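PDB 4DZ4: agmatinase from Burkholderia thailandensis, which probably hydrolyses agmatine to putrescine and urea, as an arginase-family enzyme with two manganese ions in each subunit. Local coordinates for residues M5-Y10 / A14-S19; A72-S77 / V98-D103; D129-T134 / Q151-P156; G137-T142 / T244-C249; H223-T228 / L272-G277. One frame throughout, in Å; residues are numbered along the deposited sequence.

How the contacts relate
Contact 4 lies deepest, about 8 Å from the chain's centre, and joins the loop after strand 131-136 to the end of strand 240-246 at the manganese pair. Contact 2, also buried, ties helix 69-76 to strand 98-103 of the same parallel sheet through one arginine and two aspartates. Contact 3 reaches that sheet too, but at the surface, where strand 131-136 and helix 142-153 meet through polar tips; Thr-134 packs on Ile-141 of contact 4. Contact 5 is apolar and partly buried, helix against helix, and its two helices flank in sequence the strand that carries Thr-244 and Asp-246. Contact 1, centred about 28 Å out, is a hydrated surface contact that touches the second subunit, as contact 2 does.

Contact 1: residues M5-Y10 / A14-S19; sequences MNETLY and AIRRPS
With CG anti to the backbone N (chi1 -175°) and the chain straight beyond it, Glu-7 reaches out to Arg-16, whose own chain bends at chi3 (70°) to present its guanidinium. NH2 of Arg-16 gives OE2 of Glu-7 a salt-bridge hydrogen bond of 2.9 Å. The oxygen lies in the guanidinium plane, but the nitrogen stands 50° out of the carboxylate plane, so the two flat groups are not matched edge to edge. Over one face of the guanidinium lies CD2 of Leu-9, 3.7 Å from NH2 of Arg-16, while the other methyl, CD1, rests on CG of Arg-17 at 3.6 Å. A weak, bent bond runs from Arg-16 NH2 to the Thr-8 carbonyl. Three waters thicken the link: one joins Glu-7 OE2 to Arg-16 NE, another Glu-7 OE1 to the Arg-16 carbonyl, and a third is shared by Thr-8 O, Tyr-10 N and Arg-16 NH2. Gly-3 and Gly-11 add bonds to Glu-7 OE1 and Arg-16 NH1, and Tyr-10 meets Trp-105 of the second subunit. The chemistry is that of a solvated surface contact between the N-terminal loop and the short helix that follows it: one cation gathers the loop through a carboxylate, carbonyls and water, with a leucine as its apolar floor.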
# COMPACT_ATOMS: atom_id res chain seq x y z
N MET B 5 41.17 18.37 -13.84
CA MET B 5 41.04 19.79 -14.08
C MET B 5 39.73 20.11 -14.79
O MET B 5 39.42 19.53 -15.85
CB MET B 5 42.24 20.26 -14.89
CG MET B 5 42.27 21.76 -15.08
SD MET B 5 43.70 22.18 -16.09
CE MET B 5 45.01 21.78 -14.95
N ASN B 6 38.95 21.02 -14.20
CA ASN B 6 37.63 21.39 -14.71
C ASN B 6 36.64 20.22 -14.74
O ASN B 6 35.73 20.20 -15.57
CB ASN B 6 37.76 22.03 -16.10
CG ASN B 6 38.57 23.32 -16.08
OD1 ASN B 6 39.46 23.54 -16.92
ND2 ASN B 6 38.29 24.18 -15.12
N GLU B 7 36.84 19.25 -13.85
CA GLU B 7 35.87 18.13 -13.67
C GLU B 7 34.47 18.70 -13.47
O GLU B 7 34.24 19.52 -12.58
CB GLU B 7 36.24 17.27 -12.45
CG GLU B 7 35.35 16.04 -12.30
CD GLU B 7 35.62 15.20 -11.06
OE1 GLU B 7 36.26 15.68 -10.08
OE2 GLU B 7 35.18 14.02 -11.06
N THR B 8 33.55 18.29 -14.33
CA THR B 8 32.14 18.61 -14.12
C THR B 8 31.61 17.54 -13.17
O THR B 8 32.01 16.38 -13.27
CB THR B 8 31.36 18.53 -15.43
OG1 THR B 8 31.30 17.15 -15.84
CG2 THR B 8 32.01 19.39 -16.53
N LEU B 9 30.75 17.95 -12.25
CA LEU B 9 30.20 17.04 -11.27
C LEU B 9 28.75 16.77 -11.63
O LEU B 9 27.84 17.41 -11.11
CB LEU B 9 30.30 17.65 -9.86
CG LEU B 9 31.71 17.98 -9.35
CD1 LEU B 9 31.61 18.40 -7.91
CD2 LEU B 9 32.65 16.78 -9.48
N TYR B 10 28.54 15.86 -12.56
CA TYR B 10 27.20 15.42 -12.87
C TYR B 10 26.94 14.20 -12.02
O TYR B 10 27.49 13.14 -12.28
CB TYR B 10 27.10 15.07 -14.36
CG TYR B 10 27.09 16.29 -15.25
CD1 TYR B 10 25.92 17.01 -15.45
CD2 TYR B 10 28.25 16.72 -15.87
CE1 TYR B 10 25.91 18.15 -16.25
CE2 TYR B 10 28.24 17.86 -16.68
CZ TYR B 10 27.07 18.57 -16.85
OH TYR B 10 27.02 19.69 -17.65
N ALA B 14 27.08 14.71 -3.16
CA ALA B 14 27.26 14.48 -1.73
C ALA B 14 28.60 13.82 -1.38
O ALA B 14 29.12 13.97 -0.26
CB ALA B 14 26.09 13.65 -1.20
N ILE B 15 29.18 13.09 -2.33
CA ILE B 15 30.41 12.36 -2.09
C ILE B 15 31.57 12.85 -2.97
O ILE B 15 32.70 12.41 -2.79
CB ILE B 15 30.23 10.81 -2.22
CG1 ILE B 15 29.83 10.38 -3.66
CG2 ILE B 15 29.25 10.31 -1.14
CD1 ILE B 15 29.95 8.87 -3.96
N ARG B 16 31.28 13.75 -3.92
CA ARG B 16 32.25 14.21 -4.91
C ARG B 16 32.66 15.68 -4.75
O ARG B 16 33.80 16.06 -5.09
CB ARG B 16 31.73 14.00 -6.34
CG ARG B 16 31.53 12.54 -6.75
CD ARG B 16 30.87 12.47 -8.13
NE ARG B 16 31.78 12.90 -9.19
CZ ARG B 16 31.42 13.26 -10.43
NH1 ARG B 16 30.14 13.27 -10.80
NH2 ARG B 16 32.36 13.61 -11.32
N ARG B 17 31.76 16.53 -4.27
CA ARG B 17 32.10 17.97 -4.14
C ARG B 17 33.26 18.23 -3.18
O ARG B 17 33.24 17.82 -2.03
CB ARG B 17 30.88 18.80 -3.69
CG ARG B 17 29.98 19.27 -4.82
CD ARG B 17 29.00 20.34 -4.33
NE ARG B 17 28.40 19.84 -3.12
CZ ARG B 17 27.30 19.12 -3.05
NH1 ARG B 17 26.59 18.81 -4.14
NH2 ARG B 17 26.92 18.68 -1.87
N PRO B 18 34.28 18.95 -3.66
CA PRO B 18 35.45 19.22 -2.83
C PRO B 18 35.22 20.28 -1.74
O PRO B 18 35.97 20.32 -0.79
CB PRO B 18 36.48 19.75 -3.84
CG PRO B 18 35.66 20.29 -4.97
CD PRO B 18 34.44 19.41 -5.05
N SER B 19 34.22 21.15 -1.91
CA SER B 19 33.93 22.25 -0.98
C SER B 19 32.57 22.04 -0.33
O SER B 19 31.72 21.36 -0.91
CB SER B 19 33.93 23.59 -1.73
OG SER B 19 33.26 24.64 -1.04
O HOH W 1 34.66 12.17 -8.93
O HOH W 2 35.53 14.80 -7.20
O HOH W 3 30.63 14.15 -13.92

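Contact 2: residues A72-S77 / V98-D103; sequences AVRAAS and VIDYGD
Helix 69-76 runs roughly antiparallel to strand 98-103, with 144° between the directions of the short segments and 12.1 Å between their axes, a gap that Arg-74 spans to touch the strand. Its chain is extended from CG to NE (chi2 177°, chi3 176°), which carries the guanidinium right up to Asp-100. There the grip is side-on: NE of Arg-74 meets OD2 of Asp-100 at 2.7 Å and its NH2 meets OD1 of Asp-100 at 2.9 Å, each on a syn lone pair, the two planes nearly coplanar. Asp-103 is held end-on, its OD1 taking both NH1 of Arg-74 (2.9 Å) and NH2 of Arg-74 (3.2 Å), with its carboxylate turned well out of the guanidinium plane. A weak bond from NH2 to the Gly-102 carbonyl completes the rim. OD1 of Asp-100 also accepts from Gly-102 N in an Asx turn, which helps fix the carboxylate. Two carboxylates around one buried guanidinium probably keep it charged. Phe-35 N binds the other Asp-100 oxygen, and Gly-31 N of the second subunit binds Asp-103 OD2. Tyr-40 of strand 39-40 packs on Arg-74 and Asp-100, strand 49-54 borders the strand along the sheet, and helix 300-323 packs against Val-73 and Ala-76.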
# COMPACT_ATOMS: atom_id res chain seq x y z
N ALA B 72 14.03 8.56 5.54
CA ALA B 72 12.85 8.92 4.75
C ALA B 72 12.90 10.39 4.37
O ALA B 72 12.57 10.76 3.23
CB ALA B 72 11.56 8.60 5.51
N VAL B 73 13.29 11.24 5.31
CA VAL B 73 13.36 12.67 5.04
C VAL B 73 14.49 12.98 4.03
O VAL B 73 14.29 13.78 3.11
CB VAL B 73 13.52 13.49 6.34
CG1 VAL B 73 13.69 14.98 6.02
CG2 VAL B 73 12.28 13.27 7.22
N ARG B 74 15.64 12.32 4.17
CA ARG B 74 16.69 12.44 3.15
C ARG B 74 16.20 12.09 1.75
O ARG B 74 16.40 12.86 0.80
CB ARG B 74 17.92 11.61 3.52
CG ARG B 74 18.67 12.18 4.70
CD ARG B 74 19.83 11.26 5.04
NE ARG B 74 20.66 11.80 6.13
CZ ARG B 74 20.75 11.32 7.38
NH1 ARG B 74 20.09 10.22 7.79
NH2 ARG B 74 21.57 11.92 8.23
N ALA B 75 15.55 10.92 1.60
CA ALA B 75 15.03 10.50 0.30
C ALA B 75 14.01 11.49 -0.24
O ALA B 75 13.95 11.72 -1.45
CB ALA B 75 14.43 9.09 0.38
N ALA B 76 13.19 12.07 0.64
CA ALA B 76 12.15 13.00 0.22
C ALA B 76 12.66 14.38 -0.14
O ALA B 76 11.87 15.23 -0.59
CB ALA B 76 11.11 13.12 1.33
N SER B 77 13.94 14.64 0.11
CA SER B 77 14.50 15.98 -0.10
C SER B 77 15.08 16.17 -1.53
O SER B 77 15.56 17.25 -1.85
CB SER B 77 15.58 16.28 0.95
OG SER B 77 16.77 15.52 0.69
N VAL B 98 26.42 23.90 4.60
CA VAL B 98 25.55 22.89 5.22
C VAL B 98 26.07 21.52 4.85
O VAL B 98 26.32 21.27 3.66
CB VAL B 98 24.10 23.02 4.72
CG1 VAL B 98 23.17 22.02 5.44
CG2 VAL B 98 23.58 24.43 4.92
N ILE B 99 26.24 20.65 5.84
CA ILE B 99 26.67 19.27 5.58
C ILE B 99 25.66 18.29 6.16
O ILE B 99 24.81 18.67 7.00
CB ILE B 99 28.07 18.97 6.17
CG1 ILE B 99 27.99 19.02 7.73
CG2 ILE B 99 29.07 19.95 5.56
CD1 ILE B 99 29.18 18.45 8.51
N ASP B 100 25.74 17.05 5.69
CA ASP B 100 25.00 15.94 6.32
C ASP B 100 26.06 15.08 7.05
O ASP B 100 26.94 14.46 6.44
CB ASP B 100 24.21 15.17 5.25
CG ASP B 100 23.24 14.14 5.85
OD1 ASP B 100 23.52 13.66 6.96
OD2 ASP B 100 22.23 13.82 5.19
N TYR B 101 25.95 15.07 8.37
CA TYR B 101 26.86 14.41 9.29
C TYR B 101 26.62 12.89 9.28
O TYR B 101 27.45 12.12 9.77
CB TYR B 101 26.56 14.98 10.68
CG TYR B 101 27.37 14.47 11.89
CD1 TYR B 101 28.40 15.21 12.42
CD2 TYR B 101 27.04 13.25 12.50
CE1 TYR B 101 29.12 14.74 13.54
CE2 TYR B 101 27.75 12.77 13.59
CZ TYR B 101 28.77 13.51 14.11
OH TYR B 101 29.47 12.99 15.21
N GLY B 102 25.49 12.47 8.73
CA GLY B 102 25.02 11.11 8.96
C GLY B 102 24.19 11.06 10.25
O GLY B 102 23.46 12.01 10.58
N ASP B 103 24.32 9.98 11.01
CA ASP B 103 23.45 9.79 12.17
C ASP B 103 24.17 9.64 13.51
O ASP B 103 25.35 9.26 13.57
CB ASP B 103 22.57 8.53 11.96
CG ASP B 103 21.65 8.66 10.77
OD1 ASP B 103 21.10 9.76 10.51
OD2 ASP B 103 21.46 7.65 10.05

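Contact 3: residues D129-T134 / Q151-P156; sequences DARMLT and QKYGKP
The amino group of Lys-152 and OD1 of Asp-129 make the shortest polar bond here, a salt bridge of 2.6 Å. NZ arrives almost straight on, nearly along the C-O direction of the carboxylate oxygen. Lys-152 gets there with CG anti to the backbone N and a chain that stays extended until its final bond, which turns the amine; the two side chains cross at about a right angle. NZ also donates to the carbonyl of Leu-126 in helix 114-126, so the lysine ties its own helix to the end of that one as well as to the turn after it. Asp-129, with positive phi, is the first residue after that helix to leave helical backbone angles, just ahead of strand 131-136. In the alternating alpha/beta fold of the arginase family, this places the contact where the connection enters a central strand, beside the C-terminal end of helix 142-153 that follows the strand. Further along the segment, NH1 of Arg-131 reaches the hydroxyl of Tyr-153 at 2.9 Å, but the bond is weak, with an angle of 125° at the hydrogen. The arginine chain folds at chi2 (-70°), and its guanidinium approaches the tyrosine obliquely, the two planes 23° apart. A water bridges Tyr-153 OH, at 2.8 Å, to the carbonyl of Asp-129, while Trp-316 of helix 300-323 packs against Arg-131.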
# COMPACT_ATOMS: atom_id res chain seq x y z
N ASP B 129 30.53 25.55 16.66
CA ASP B 129 29.70 26.72 16.33
C ASP B 129 28.75 26.59 15.11
O ASP B 129 28.05 27.55 14.78
CB ASP B 129 30.54 27.99 16.17
CG ASP B 129 31.33 28.33 17.42
OD1 ASP B 129 30.92 27.90 18.53
OD2 ASP B 129 32.36 29.01 17.28
N ALA B 130 28.71 25.44 14.43
CA ALA B 130 27.60 25.16 13.50
C ALA B 130 26.28 25.10 14.27
O ALA B 130 26.27 24.77 15.45
CB ALA B 130 27.84 23.85 12.76
N ARG B 131 25.18 25.44 13.61
CA ARG B 131 23.83 25.20 14.14
C ARG B 131 23.49 23.75 13.84
O ARG B 131 24.00 23.18 12.87
CB ARG B 131 22.79 26.04 13.42
CG ARG B 131 23.04 27.54 13.35
CD ARG B 131 22.90 28.20 14.70
NE ARG B 131 22.90 29.65 14.51
CZ ARG B 131 22.90 30.54 15.49
NH1 ARG B 131 22.91 30.15 16.76
NH2 ARG B 131 22.88 31.82 15.19
N MET B 132 22.59 23.18 14.63
CA MET B 132 22.09 21.82 14.40
C MET B 132 20.68 21.84 13.83
O MET B 132 19.80 22.49 14.38
CB MET B 132 22.09 20.97 15.67
CG MET B 132 23.48 20.64 16.17
SD MET B 132 23.42 19.58 17.63
CE MET B 132 22.79 18.03 16.97
N LEU B 133 20.51 21.16 12.70
CA LEU B 133 19.17 20.83 12.19
C LEU B 133 19.04 19.30 12.26
O LEU B 133 19.68 18.58 11.48
CB LEU B 133 19.06 21.33 10.75
CG LEU B 133 17.72 21.08 10.05
CD1 LEU B 133 16.56 21.50 10.91
CD2 LEU B 133 17.66 21.78 8.68
N THR B 134 18.26 18.80 13.21
CA THR B 134 18.26 17.37 13.48
C THR B 134 16.97 16.71 12.98
O THR B 134 15.89 17.26 13.15
CB THR B 134 18.48 17.13 14.99
OG1 THR B 134 19.67 17.83 15.40
CG2 THR B 134 18.70 15.63 15.28
N GLN B 151 23.67 24.09 27.35
CA GLN B 151 25.10 24.18 27.72
C GLN B 151 25.79 25.30 26.94
O GLN B 151 26.58 26.05 27.49
CB GLN B 151 25.87 22.86 27.47
CG GLN B 151 25.59 21.71 28.43
CD GLN B 151 26.21 20.36 27.99
OE1 GLN B 151 26.92 20.27 26.98
NE2 GLN B 151 25.94 19.31 28.77
N LYS B 152 25.48 25.40 25.65
CA LYS B 152 26.14 26.37 24.79
C LYS B 152 25.52 27.75 24.86
O LYS B 152 26.24 28.73 24.94
CB LYS B 152 26.11 25.89 23.33
CG LYS B 152 26.85 26.82 22.38
CD LYS B 152 26.95 26.23 20.99
CE LYS B 152 27.80 27.08 20.05
NZ LYS B 152 29.24 27.19 20.43
N TYR B 153 24.19 27.81 24.82
CA TYR B 153 23.43 29.05 24.63
C TYR B 153 22.82 29.60 25.92
O TYR B 153 22.23 30.69 25.90
CB TYR B 153 22.33 28.84 23.60
CG TYR B 153 22.85 28.65 22.21
CD1 TYR B 153 23.26 29.75 21.45
CD2 TYR B 153 22.94 27.37 21.63
CE1 TYR B 153 23.77 29.60 20.18
CE2 TYR B 153 23.44 27.20 20.34
CZ TYR B 153 23.85 28.33 19.62
OH TYR B 153 24.35 28.22 18.34
N GLY B 154 22.98 28.87 27.02
CA GLY B 154 22.43 29.26 28.31
C GLY B 154 21.01 28.78 28.48
O GLY B 154 20.39 28.23 27.56
N LYS B 155 20.49 28.97 29.69
CA LYS B 155 19.11 28.62 29.96
C LYS B 155 18.45 29.71 30.79
O LYS B 155 19.15 30.43 31.49
CB LYS B 155 19.01 27.24 30.63
CG LYS B 155 19.76 27.07 31.93
CD LYS B 155 19.44 25.69 32.48
CE LYS B 155 20.58 25.16 33.31
NZ LYS B 155 20.69 25.90 34.59
N PRO B 156 17.11 29.84 30.71
CA PRO B 156 16.20 29.02 29.90
C PRO B 156 16.05 29.47 28.44
O PRO B 156 16.17 30.67 28.14
CB PRO B 156 14.86 29.16 30.64
CG PRO B 156 14.92 30.55 31.23
CD PRO B 156 16.38 30.82 31.55
O HOH W 4 26.70 29.12 17.17

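Contact 4: residues G137-T142 / T244-C249; sequences GDHYIT and TFDIDC. With MN (manganese (II) ion), chain P; MN (manganese (II) ion), chain Q.
Metal bonds come first: His-139 and Asp-246 meet at a manganese ion held by ND1 of His-139 at 2.2 Å and, more loosely, by OD2 of Asp-246 at 2.6 Å. That same OD2 bridges to the second manganese at 2.2 Å, so one carboxylate oxygen serves both ions. Asp-248 chelates the second ion with both oxygens, OD1 at 2.2 Å and OD2 at 2.5 Å, and a water sits between the two metals, bound to each. Asp-163 binds both ions, Asp-167 completes the site at the first and His-165 at the second. This is the binuclear manganese centre of the arginase family, set where the loop after strand 131-136 and the end of strand 240-246 come together; in relatives, a bridging water or hydroxide of this kind is thought to attack the guanidinium carbon of the substrate. Hydrogen bonds support the ligands. On the ring edge remote from the metal, NE2 of His-139 donates to OG1 of Thr-244 at 2.7 Å, the hydroxyl lying 18° out of the ring plane. With its OG1 anti to the backbone N (chi1 178°), Thr-244 holds the hydroxyl up to the histidine from the second shell, and Asp-287 binds it in turn, as it does Thr-142 OG1. OD1 of Asp-246, the oxygen not used on metal, accepts from Asp-248 N at 3.0 Å in an Asx turn that ties the two ligands together. Van der Waals contact is slight: Thr-142 CG2 touches the Thr-244 side chain, and CB of Asp-246 lies 3.6 Å from CE1 of His-139, whose ring stands nearly perpendicular to the carboxylate.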
# COMPACT_ATOMS: atom_id res chain seq x y z
N GLY B 137 13.17 10.10 13.81
CA GLY B 137 13.28 9.88 15.25
C GLY B 137 12.07 10.44 16.00
O GLY B 137 11.42 11.42 15.58
N ASP B 138 11.77 9.81 17.12
CA ASP B 138 10.64 10.26 17.93
C ASP B 138 10.97 11.51 18.75
O ASP B 138 12.14 11.93 18.84
CB ASP B 138 10.02 9.10 18.74
CG ASP B 138 10.85 8.71 19.99
OD1 ASP B 138 11.28 9.61 20.75
OD2 ASP B 138 11.01 7.48 20.24
N HIS B 139 9.94 12.14 19.29
CA HIS B 139 10.13 13.46 19.91
C HIS B 139 11.01 13.48 21.14
O HIS B 139 11.50 14.54 21.55
CB HIS B 139 8.77 14.11 20.22
CG HIS B 139 8.74 15.60 19.93
ND1 HIS B 139 7.60 16.27 19.68
CD2 HIS B 139 9.77 16.54 19.85
CE1 HIS B 139 7.87 17.56 19.43
NE2 HIS B 139 9.21 17.73 19.54
N TYR B 140 11.21 12.31 21.76
CA TYR B 140 12.07 12.27 22.94
C TYR B 140 13.44 12.90 22.65
O TYR B 140 14.05 13.51 23.54
CB TYR B 140 12.26 10.83 23.45
CG TYR B 140 13.23 10.80 24.61
CD1 TYR B 140 12.80 11.05 25.90
CD2 TYR B 140 14.60 10.56 24.39
CE1 TYR B 140 13.69 11.05 26.97
CE2 TYR B 140 15.51 10.57 25.44
CZ TYR B 140 15.03 10.80 26.73
OH TYR B 140 15.92 10.81 27.80
N ILE B 141 13.92 12.75 21.40
CA ILE B 141 15.29 13.24 21.09
C ILE B 141 15.49 14.71 21.43
O ILE B 141 16.61 15.15 21.73
CB ILE B 141 15.71 12.96 19.62
CG1 ILE B 141 14.97 13.88 18.62
CG2 ILE B 141 15.54 11.45 19.30
CD1 ILE B 141 15.47 13.79 17.18
N THR B 142 14.41 15.50 21.39
CA THR B 142 14.53 16.93 21.61
C THR B 142 14.98 17.30 23.05
O THR B 142 15.64 18.33 23.26
CB THR B 142 13.23 17.64 21.25
OG1 THR B 142 12.89 17.29 19.90
CG2 THR B 142 13.40 19.18 21.35
N THR B 244 11.11 23.11 17.34
CA THR B 244 10.96 21.66 17.24
C THR B 244 9.66 21.39 16.50
O THR B 244 8.59 21.85 16.92
CB THR B 244 11.05 20.96 18.63
OG1 THR B 244 10.85 19.55 18.48
CG2 THR B 244 10.03 21.52 19.65
N PHE B 245 9.76 20.71 15.37
CA PHE B 245 8.59 20.48 14.53
C PHE B 245 8.24 19.00 14.50
O PHE B 245 8.93 18.21 13.84
CB PHE B 245 8.83 21.00 13.10
CG PHE B 245 7.56 21.21 12.32
CD1 PHE B 245 6.81 20.12 11.90
CD2 PHE B 245 7.10 22.52 12.04
CE1 PHE B 245 5.60 20.29 11.21
CE2 PHE B 245 5.93 22.70 11.31
CZ PHE B 245 5.17 21.58 10.90
N ASP B 246 7.16 18.64 15.18
CA ASP B 246 6.63 17.27 15.14
C ASP B 246 5.69 17.24 13.93
O ASP B 246 4.74 18.00 13.89
CB ASP B 246 5.93 16.96 16.48
CG ASP B 246 5.26 15.54 16.54
OD1 ASP B 246 5.06 14.91 15.49
OD2 ASP B 246 4.93 15.10 17.67
N ILE B 247 6.00 16.41 12.94
CA ILE B 247 5.21 16.34 11.70
C ILE B 247 3.71 16.07 11.95
O ILE B 247 2.87 16.46 11.13
CB ILE B 247 5.83 15.34 10.70
CG1 ILE B 247 5.49 15.73 9.23
CG2 ILE B 247 5.45 13.88 11.07
CD1 ILE B 247 5.97 17.10 8.77
N ASP B 248 3.37 15.49 13.11
CA ASP B 248 1.94 15.27 13.44
C ASP B 248 1.19 16.56 13.80
O ASP B 248 -0.02 16.53 14.03
CB ASP B 248 1.75 14.14 14.48
CG ASP B 248 2.06 14.55 15.95
OD1 ASP B 248 2.32 13.60 16.73
OD2 ASP B 248 2.08 15.75 16.32
N CYS B 249 1.91 17.68 13.81
CA CYS B 249 1.24 19.01 13.79
C CYS B 249 0.29 19.07 12.55
O CYS B 249 -0.84 19.56 12.64
CB CYS B 249 2.31 20.11 13.66
SG CYS B 249 1.57 21.76 13.64
MN MN P . 5.61 15.47 20.13
MN MN Q . 2.94 14.79 18.45
O HOH W 5 3.97 14.42 20.21

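Contact 5: residues H223-T228 / L272-G277; sequences HGARAT and LAIVRG
Ala-273 makes the first touch along helix 268-276, its CB meeting CB of Ala-225 at 3.8 Å, methyl to methyl. These small side chains let the two helices come close, with the CA atoms of Ala-225 and Ile-274 only 5.5 Å apart. Ile-274, next in line, does most of the work with one branch. Its CG1 lies opposite the carbonyl carbon (chi1 -62°) and packs 3.8 Å from CB of Ala-225, at the same distance from the Ala-225 carbonyl oxygen. The chain then continues outward (chi2 162°), putting CD1 3.7 Å from CG2 of Thr-228, one helical turn on from Ala-225. The threonine turns its methyl to the isoleucine while its hydroxyl is engaged elsewhere: OG1 donates to the carbonyl of Gly-224 at 2.8 Å, from above the carbonyl plane. That oxygen also accepts from Thr-228 N, so two bonds hold it at the first turn of helix 225-236, where Gly-224 is the N-cap. No hydrogen bond crosses between the segments. Around this apolar seam, Phe-162 of strand 158-162 backs Ile-274, Trp-219 and Val-220 of helix 217-223 pack on Thr-228, and helix 300-323 lies against Leu-272 and Val-275.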
# COMPACT_ATOMS: atom_id res chain seq x y z
N HIS B 223 -7.53 32.11 12.94
CA HIS B 223 -6.81 33.38 12.87
C HIS B 223 -5.85 33.47 11.73
O HIS B 223 -5.53 34.58 11.27
CB HIS B 223 -6.10 33.64 14.20
CG HIS B 223 -7.05 33.88 15.34
ND1 HIS B 223 -7.44 32.90 16.19
CD2 HIS B 223 -7.75 35.02 15.73
CE1 HIS B 223 -8.32 33.39 17.08
NE2 HIS B 223 -8.50 34.69 16.81
N GLY B 224 -5.35 32.33 11.27
CA GLY B 224 -4.53 32.28 10.05
C GLY B 224 -3.04 32.32 10.34
O GLY B 224 -2.63 32.58 11.47
N ALA B 225 -2.25 32.06 9.30
CA ALA B 225 -0.81 31.91 9.45
C ALA B 225 -0.10 33.20 9.86
O ALA B 225 0.80 33.16 10.70
CB ALA B 225 -0.20 31.33 8.16
N ARG B 226 -0.50 34.35 9.29
CA ARG B 226 0.19 35.61 9.61
C ARG B 226 -0.01 35.93 11.09
O ARG B 226 0.92 36.30 11.79
CB ARG B 226 -0.25 36.78 8.71
N ALA B 227 -1.25 35.78 11.57
CA ALA B 227 -1.56 36.05 12.97
C ALA B 227 -0.78 35.12 13.91
O ALA B 227 -0.29 35.54 14.97
CB ALA B 227 -3.06 35.94 13.20
N THR B 228 -0.63 33.87 13.49
CA THR B 228 0.07 32.86 14.29
C THR B 228 1.54 33.23 14.36
O THR B 228 2.15 33.25 15.43
CB THR B 228 -0.09 31.47 13.65
OG1 THR B 228 -1.49 31.13 13.62
CG2 THR B 228 0.68 30.43 14.43
N LEU B 272 4.09 25.90 6.48
CA LEU B 272 5.23 26.46 5.77
C LEU B 272 5.13 27.99 5.75
O LEU B 272 6.16 28.69 5.82
CB LEU B 272 5.33 25.87 4.36
CG LEU B 272 5.70 24.37 4.34
CD1 LEU B 272 5.63 23.89 2.90
CD2 LEU B 272 7.08 24.09 4.95
N ALA B 273 3.91 28.52 5.64
CA ALA B 273 3.70 29.97 5.65
C ALA B 273 4.21 30.54 6.99
O ALA B 273 4.83 31.62 7.02
CB ALA B 273 2.23 30.31 5.46
N ILE B 274 3.94 29.82 8.08
CA ILE B 274 4.42 30.23 9.41
C ILE B 274 5.95 30.13 9.49
O ILE B 274 6.62 31.12 9.81
CB ILE B 274 3.75 29.41 10.54
CG1 ILE B 274 2.24 29.66 10.54
CG2 ILE B 274 4.34 29.79 11.90
CD1 ILE B 274 1.47 28.59 11.32
N VAL B 275 6.51 28.97 9.17
CA VAL B 275 7.97 28.77 9.28
C VAL B 275 8.75 29.76 8.43
O VAL B 275 9.73 30.37 8.90
CB VAL B 275 8.38 27.31 8.97
CG1 VAL B 275 9.91 27.15 8.94
CG2 VAL B 275 7.80 26.40 10.07
N ARG B 276 8.27 29.99 7.22
CA ARG B 276 8.94 30.90 6.31
C ARG B 276 8.99 32.34 6.81
O ARG B 276 9.85 33.11 6.38
CB ARG B 276 8.31 30.86 4.93
CG ARG B 276 8.63 29.57 4.17
CD ARG B 276 7.79 29.51 2.91
NE ARG B 276 7.85 28.17 2.28
CZ ARG B 276 7.02 27.80 1.31
NH1 ARG B 276 6.09 28.65 0.87
NH2 ARG B 276 7.12 26.59 0.76
N GLY B 277 8.09 32.70 7.72
CA GLY B 277 8.01 34.07 8.20
C GLY B 277 8.82 34.34 9.47
O GLY B 277 8.76 35.45 10.03